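Local coordinates for protein TRAP dicarboxylate transporter, DctP subunit (Sulfurospirillum deleyianum, PDB 4OVS) that binds succinate as a periplasmic solute-binding protein and probably hands it on to a TRAP-type membrane transporter, at residues 84-89 against 238-243; 165-170 against 184-189. All coordinates share one frame; numbering follows the deposited sequence.

How the contacts relate
Contacts 1 and 2 lie on opposite sides of the chain's centre, about 30 Å apart between centres and about 11 Å at their nearest atoms, without touching. Along the chain, both segments of contact 2 fall between the two of contact 1. Contact 1 is an antiparallel pairing within the large mixed sheet, whereas 165-170 and 184-189 form a separate parallel pair, consistent with the two-lobed build of periplasmic solute-binding proteins. Both border the succinate site: the ligand is about 3 Å from the side chain of R169 in contact 2 and about 7 Å from that of P89 in contact 1, nearest atoms, and K93 of the succinate site approaches both residues.

Contact 1. Residues 84-89 against 238-243; sequences AHIAMP and VIMSES
I86 and the selenomethionine M240 run side by side and point the same way from adjacent strands, with I86 CG1 3.9 Å from M240 CG. The ethyl arm of I86 stands anti to its carbonyl carbon (chi1 -60°), which carries CD1 to 4.0 Å from M240 SE before the selenomethionine chain bends away at chi3. The other branch, CG2, heads for V238 CG1, while I28 and V30 of strand 26-31 also pack on I86. Cutting I86 back to an alanine would remove both branches and would probably leave M240 freer to turn, with a gap between it and strand 26-31. Farther along, M88, also a selenomethionine, lies alongside V238, its CG 3.7 Å from V238 CG2. Between the two segments runs a short antiparallel ladder in the mixed sheet of this solute-binding fold: I86 and M240 form a non-hydrogen-bonded pair, and A87 and I239 a hydrogen-bonded one. The A87 N to I239 O bond is nearly straight at 2.9 Å (173°) and is answered by I239 N to A87 O. On the face of A87, the P89 ring meets I239 at about a right angle, CD lying 3.9 Å from I239 CG1; L79 of helix 75-81 covers A87 and I239 there. Where the ladder runs out, S241 N donates to H85 O at 2.8 Å. S241 is the N-cap of helix 242-247: its OG, anti to the backbone N (chi1 168°), bonds L79 O and, weakly, F244 N, while its CB rests 3.6 Å from A84 O, a buried carbonyl oxygen without a polar partner.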
loop_
_atom_site.group_PDB
_atom_site.type_symbol
_atom_site.label_atom_id
_atom_site.label_comp_id
_atom_site.label_asym_id
_atom_site.label_seq_id
_atom_site.Cartn_x
_atom_site.Cartn_y
_atom_site.Cartn_z
ATOM N N ALA A 84 -11.179 -15.981 -5.591
ATOM C CA ALA A 84 -11.099 -14.608 -6.050
ATOM C C ALA A 84 -10.105 -14.659 -7.195
ATOM O O ALA A 84 -9.310 -15.600 -7.294
ATOM C CB ALA A 84 -10.633 -13.691 -4.927
ATOM N N HIS A 85 -10.167 -13.669 -8.071
ATOM C CA HIS A 85 -9.460 -13.729 -9.320
ATOM C C HIS A 85 -8.373 -12.692 -9.436
ATOM O O HIS A 85 -7.326 -12.950 -10.002
ATOM C CB HIS A 85 -10.480 -13.559 -10.435
ATOM C CG HIS A 85 -11.587 -14.553 -10.362
ATOM N ND1 HIS A 85 -12.848 -14.310 -10.855
ATOM C CD2 HIS A 85 -11.609 -15.819 -9.883
ATOM C CE1 HIS A 85 -13.601 -15.386 -10.690
ATOM N NE2 HIS A 85 -12.869 -16.315 -10.109
ATOM N N ILE A 86 -8.643 -11.496 -8.932
ATOM C CA ILE A 86 -7.731 -10.363 -9.094
ATOM C C ILE A 86 -7.638 -9.609 -7.779
ATOM O O ILE A 86 -8.639 -9.373 -7.105
ATOM C CB ILE A 86 -8.166 -9.422 -10.251
ATOM C CG1 ILE A 86 -8.183 -10.182 -11.565
ATOM C CG2 ILE A 86 -7.182 -8.277 -10.418
ATOM C CD1 ILE A 86 -8.493 -9.404 -12.768
ATOM N N ALA A 87 -6.415 -9.317 -7.373
ATOM C CA ALA A 87 -6.159 -8.541 -6.193
ATOM C C ALA A 87 -5.071 -7.459 -6.437
ATOM O O ALA A 87 -4.375 -7.460 -7.480
ATOM C CB ALA A 87 -5.799 -9.419 -5.062
HETATM N N MSE A 88 -4.941 -6.519 -5.498
HETATM C CA MSE A 88 -3.912 -5.477 -5.593
HETATM C C MSE A 88 -3.234 -5.175 -4.263
HETATM O O MSE A 88 -3.305 -4.053 -3.756
HETATM C CB MSE A 88 -4.495 -4.229 -6.182
HETATM C CG MSE A 88 -5.120 -4.374 -7.528
HETATM SE SE MSE A 88 -7.055 -4.714 -7.367
HETATM C CE MSE A 88 -7.537 -4.435 -9.204
ATOM N N PRO A 89 -2.600 -6.180 -3.674
ATOM C CA PRO A 89 -2.047 -6.109 -2.314
ATOM C C PRO A 89 -0.899 -5.155 -2.201
ATOM O O PRO A 89 -0.175 -4.993 -3.162
ATOM C CB PRO A 89 -1.563 -7.539 -2.063
ATOM C CG PRO A 89 -2.343 -8.353 -3.005
ATOM C CD PRO A 89 -2.510 -7.538 -4.218
ATOM N N VAL A 238 -0.409 -5.492 -8.728
ATOM C CA VAL A 238 -1.633 -6.169 -9.176
ATOM C C VAL A 238 -1.261 -7.602 -9.483
ATOM O O VAL A 238 -0.275 -7.865 -10.207
ATOM C CB VAL A 238 -2.219 -5.476 -10.424
ATOM C CG1 VAL A 238 -3.481 -6.170 -10.946
ATOM C CG2 VAL A 238 -2.523 -4.028 -10.130
ATOM N N ILE A 239 -2.025 -8.522 -8.898
ATOM C CA ILE A 239 -1.881 -9.938 -9.175
ATOM C C ILE A 239 -3.172 -10.642 -9.536
ATOM O O ILE A 239 -4.260 -10.221 -9.151
ATOM C CB ILE A 239 -1.290 -10.719 -8.015
ATOM C CG1 ILE A 239 -2.106 -10.456 -6.747
ATOM C CG2 ILE A 239 0.182 -10.357 -7.830
ATOM C CD1 ILE A 239 -1.754 -11.403 -5.663
HETATM N N MSE A 240 -3.032 -11.744 -10.264
HETATM C CA MSE A 240 -4.176 -12.553 -10.627
HETATM C C MSE A 240 -4.003 -13.989 -10.163
HETATM O O MSE A 240 -2.893 -14.455 -9.916
HETATM C CB MSE A 240 -4.437 -12.522 -12.131
HETATM C CG MSE A 240 -4.562 -11.193 -12.761
HETATM SE SE MSE A 240 -5.455 -11.262 -14.531
HETATM C CE MSE A 240 -3.985 -12.017 -15.616
ATOM N N SER A 241 -5.125 -14.672 -10.002
ATOM C CA SER A 241 -5.117 -16.090 -9.657
ATOM C C SER A 241 -4.613 -16.881 -10.864
ATOM O O SER A 241 -5.156 -16.792 -11.972
ATOM C CB SER A 241 -6.514 -16.573 -9.273
ATOM O OG SER A 241 -6.554 -17.988 -9.214
ATOM N N GLU A 242 -3.553 -17.634 -10.650
ATOM C CA GLU A 242 -2.991 -18.474 -11.702
ATOM C C GLU A 242 -3.977 -19.524 -12.277
ATOM O O GLU A 242 -3.970 -19.793 -13.493
ATOM C CB GLU A 242 -1.755 -19.165 -11.131
ATOM C CG GLU A 242 -0.926 -19.908 -12.095
ATOM C CD GLU A 242 0.340 -20.388 -11.427
ATOM O OE1 GLU A 242 1.370 -19.674 -11.529
ATOM O OE2 GLU A 242 0.286 -21.463 -10.776
ATOM N N SER A 243 -4.818 -20.127 -11.438
ATOM C CA SER A 243 -5.716 -21.160 -11.947
ATOM C C SER A 243 -6.931 -20.525 -12.628
ATOM O O SER A 243 -7.408 -21.023 -13.650
ATOM C CB SER A 243 -6.105 -22.140 -10.838
ATOM O OG SER A 243 -6.664 -21.467 -9.744
#

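Contact 2. Residues 165-170 against 184-189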
loop_
_atom_site.group_PDB
_atom_site.type_symbol
_atom_site.label_atom_id
_atom_site.label_comp_id
_atom_site.label_asym_id
_atom_site.label_seq_id
_atom_site.Cartn_x
_atom_site.Cartn_y
_atom_site.Cartn_z
ATOM N N GLY A 165 7.511 4.071 23.432
ATOM C CA GLY A 165 6.539 3.704 24.446
ATOM C C GLY A 165 5.134 3.628 23.891
ATOM O O GLY A 165 4.199 3.283 24.606
ATOM N N GLN A 166 4.987 3.944 22.611
ATOM C CA GLN A 166 3.681 3.926 21.969
ATOM C C GLN A 166 3.445 2.657 21.138
ATOM O O GLN A 166 4.362 2.129 20.503
ATOM C CB GLN A 166 3.513 5.155 21.073
ATOM C CG GLN A 166 3.434 6.485 21.819
ATOM C CD GLN A 166 2.906 7.599 20.932
ATOM O OE1 GLN A 166 1.883 7.447 20.257
ATOM N NE2 GLN A 166 3.612 8.720 20.915
ATOM N N LYS A 167 2.206 2.176 21.153
ATOM C CA LYS A 167 1.799 1.038 20.339
ATOM C C LYS A 167 1.340 1.495 18.948
ATOM O O LYS A 167 0.481 2.380 18.815
ATOM C CB LYS A 167 0.659 0.273 21.009
ATOM C CG LYS A 167 1.019 -0.467 22.290
ATOM C CD LYS A 167 0.054 -1.645 22.496
ATOM C CE LYS A 167 0.386 -2.503 23.717
ATOM N NZ LYS A 167 0.264 -3.972 23.402
ATOM N N PHE A 168 1.899 0.887 17.910
ATOM C CA PHE A 168 1.521 1.235 16.551
ATOM C C PHE A 168 1.012 0.020 15.818
ATOM O O PHE A 168 1.613 -1.051 15.892
ATOM C CB PHE A 168 2.725 1.805 15.796
ATOM C CG PHE A 168 3.040 3.245 16.127
ATOM C CD1 PHE A 168 2.475 4.278 15.386
ATOM C CD2 PHE A 168 3.927 3.564 17.131
ATOM C CE1 PHE A 168 2.758 5.586 15.661
ATOM C CE2 PHE A 168 4.217 4.889 17.420
ATOM C CZ PHE A 168 3.629 5.900 16.675
ATOM N N ARG A 169 -0.107 0.161 15.113
ATOM C CA ARG A 169 -0.474 -0.840 14.115
ATOM C C ARG A 169 0.547 -0.838 12.965
ATOM O O ARG A 169 0.992 0.222 12.535
ATOM C CB ARG A 169 -1.863 -0.534 13.546
ATOM C CG ARG A 169 -2.414 -1.604 12.600
ATOM C CD ARG A 169 -2.140 -1.219 11.168
ATOM N NE ARG A 169 -2.453 -2.272 10.209
ATOM C CZ ARG A 169 -2.560 -2.059 8.897
ATOM N NH1 ARG A 169 -2.415 -0.822 8.427
ATOM N NH2 ARG A 169 -2.813 -3.078 8.055
ATOM N N ILE A 170 0.908 -2.019 12.475
ATOM C CA ILE A 170 1.663 -2.152 11.222
ATOM C C ILE A 170 1.055 -3.225 10.335
ATOM O O ILE A 170 0.333 -4.104 10.804
ATOM C CB ILE A 170 3.099 -2.591 11.454
ATOM C CG1 ILE A 170 3.135 -3.858 12.309
ATOM C CG2 ILE A 170 3.873 -1.488 12.123
ATOM C CD1 ILE A 170 4.535 -4.496 12.373
ATOM N N GLY A 184 11.814 2.718 19.653
ATOM C CA GLY A 184 11.369 2.396 21.003
ATOM C C GLY A 184 9.872 2.209 21.123
ATOM O O GLY A 184 9.309 2.232 22.230
ATOM N N ALA A 185 9.225 2.023 19.977
ATOM C CA ALA A 185 7.797 1.746 19.944
ATOM C C ALA A 185 7.483 0.241 19.960
ATOM O O ALA A 185 8.372 -0.618 19.809
ATOM C CB ALA A 185 7.177 2.407 18.717
ATOM N N ASN A 186 6.201 -0.056 20.127
ATOM C CA ASN A 186 5.697 -1.413 20.196
ATOM C C ASN A 186 4.803 -1.665 18.987
ATOM O O ASN A 186 3.634 -1.265 18.986
ATOM C CB ASN A 186 4.908 -1.571 21.497
ATOM C CG ASN A 186 4.553 -3.013 21.813
ATOM O OD1 ASN A 186 4.873 -3.932 21.061
ATOM N ND2 ASN A 186 3.894 -3.215 22.952
ATOM N N PRO A 187 5.343 -2.300 17.929
ATOM C CA PRO A 187 4.485 -2.500 16.757
ATOM C C PRO A 187 3.598 -3.732 16.914
ATOM O O PRO A 187 3.940 -4.662 17.617
ATOM C CB PRO A 187 5.482 -2.671 15.603
ATOM C CG PRO A 187 6.889 -2.660 16.263
ATOM C CD PRO A 187 6.674 -2.870 17.722
ATOM N N GLN A 188 2.463 -3.724 16.243
ATOM C CA GLN A 188 1.503 -4.789 16.346
ATOM C C GLN A 188 0.801 -4.967 14.990
ATOM O O GLN A 188 0.215 -4.022 14.460
ATOM C CB GLN A 188 0.483 -4.398 17.403
ATOM C CG GLN A 188 -0.380 -5.507 17.863
ATOM C CD GLN A 188 -1.419 -5.037 18.857
ATOM O OE1 GLN A 188 -1.201 -4.079 19.611
ATOM N NE2 GLN A 188 -2.556 -5.726 18.879
ATOM N N VAL A 189 0.829 -6.182 14.450
ATOM C CA VAL A 189 0.197 -6.436 13.165
ATOM C C VAL A 189 -1.315 -6.591 13.304
ATOM O O VAL A 189 -1.785 -7.383 14.126
ATOM C CB VAL A 189 0.752 -7.711 12.515
ATOM C CG1 VAL A 189 0.181 -7.877 11.147
ATOM C CG2 VAL A 189 2.238 -7.644 12.442
HETATM O O HOH W 1 -2.787 -5.035 22.378
#
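A proline sits within a paired parallel strand: P187 is the bridge partner of F168, yet the ladder bypasses its nitrogen, because N186 and Q188 make the strand's bonds to 165-170. The two strands are the ends of a beta-alpha-beta unit, with helix 174-181 as the connection between them. N186 N donates to Q166 O in an almost straight bond of 2.9 Å (176°), then F168 N to N186 O, Q188 N to F168 O and I170 N to Q188 O. Before the strands, G165 N adds a bond to G184 O; G184 itself closes the Schellman motif that ends helix 174-181. The helix covers the face bearing F168, I170 and P187, and F180 stacks on the F168 ring. Here I170 lies alongside P187 with CD1 3.8 Å from P187 CB, and the same CD1 is 3.9 Å from V189 CG2. I170 CG1 sits between its backbone N and carbonyl carbon (chi1 53°), which also brings I170 CG1 to 3.6 Å from Q188 O. At the other end A185 CB meets the F168 ring obliquely, 3.8 Å from CD2. On the opposite face R169 bends at chi2 and leaves the strand pair: its NE bonds L190 O, the carbonyl just past strand 186-189, and its NH1 hydrogen-bonds a succinate oxygen, so the end of the second strand probably helps to aim the guanidinium. K167 lies beside N186, pointing the same way, and crosses Q188 obliquely, where a water links K167 NZ weakly, at 3.4 Å, to Q188 OE1, also weakly, at 3.3 Å.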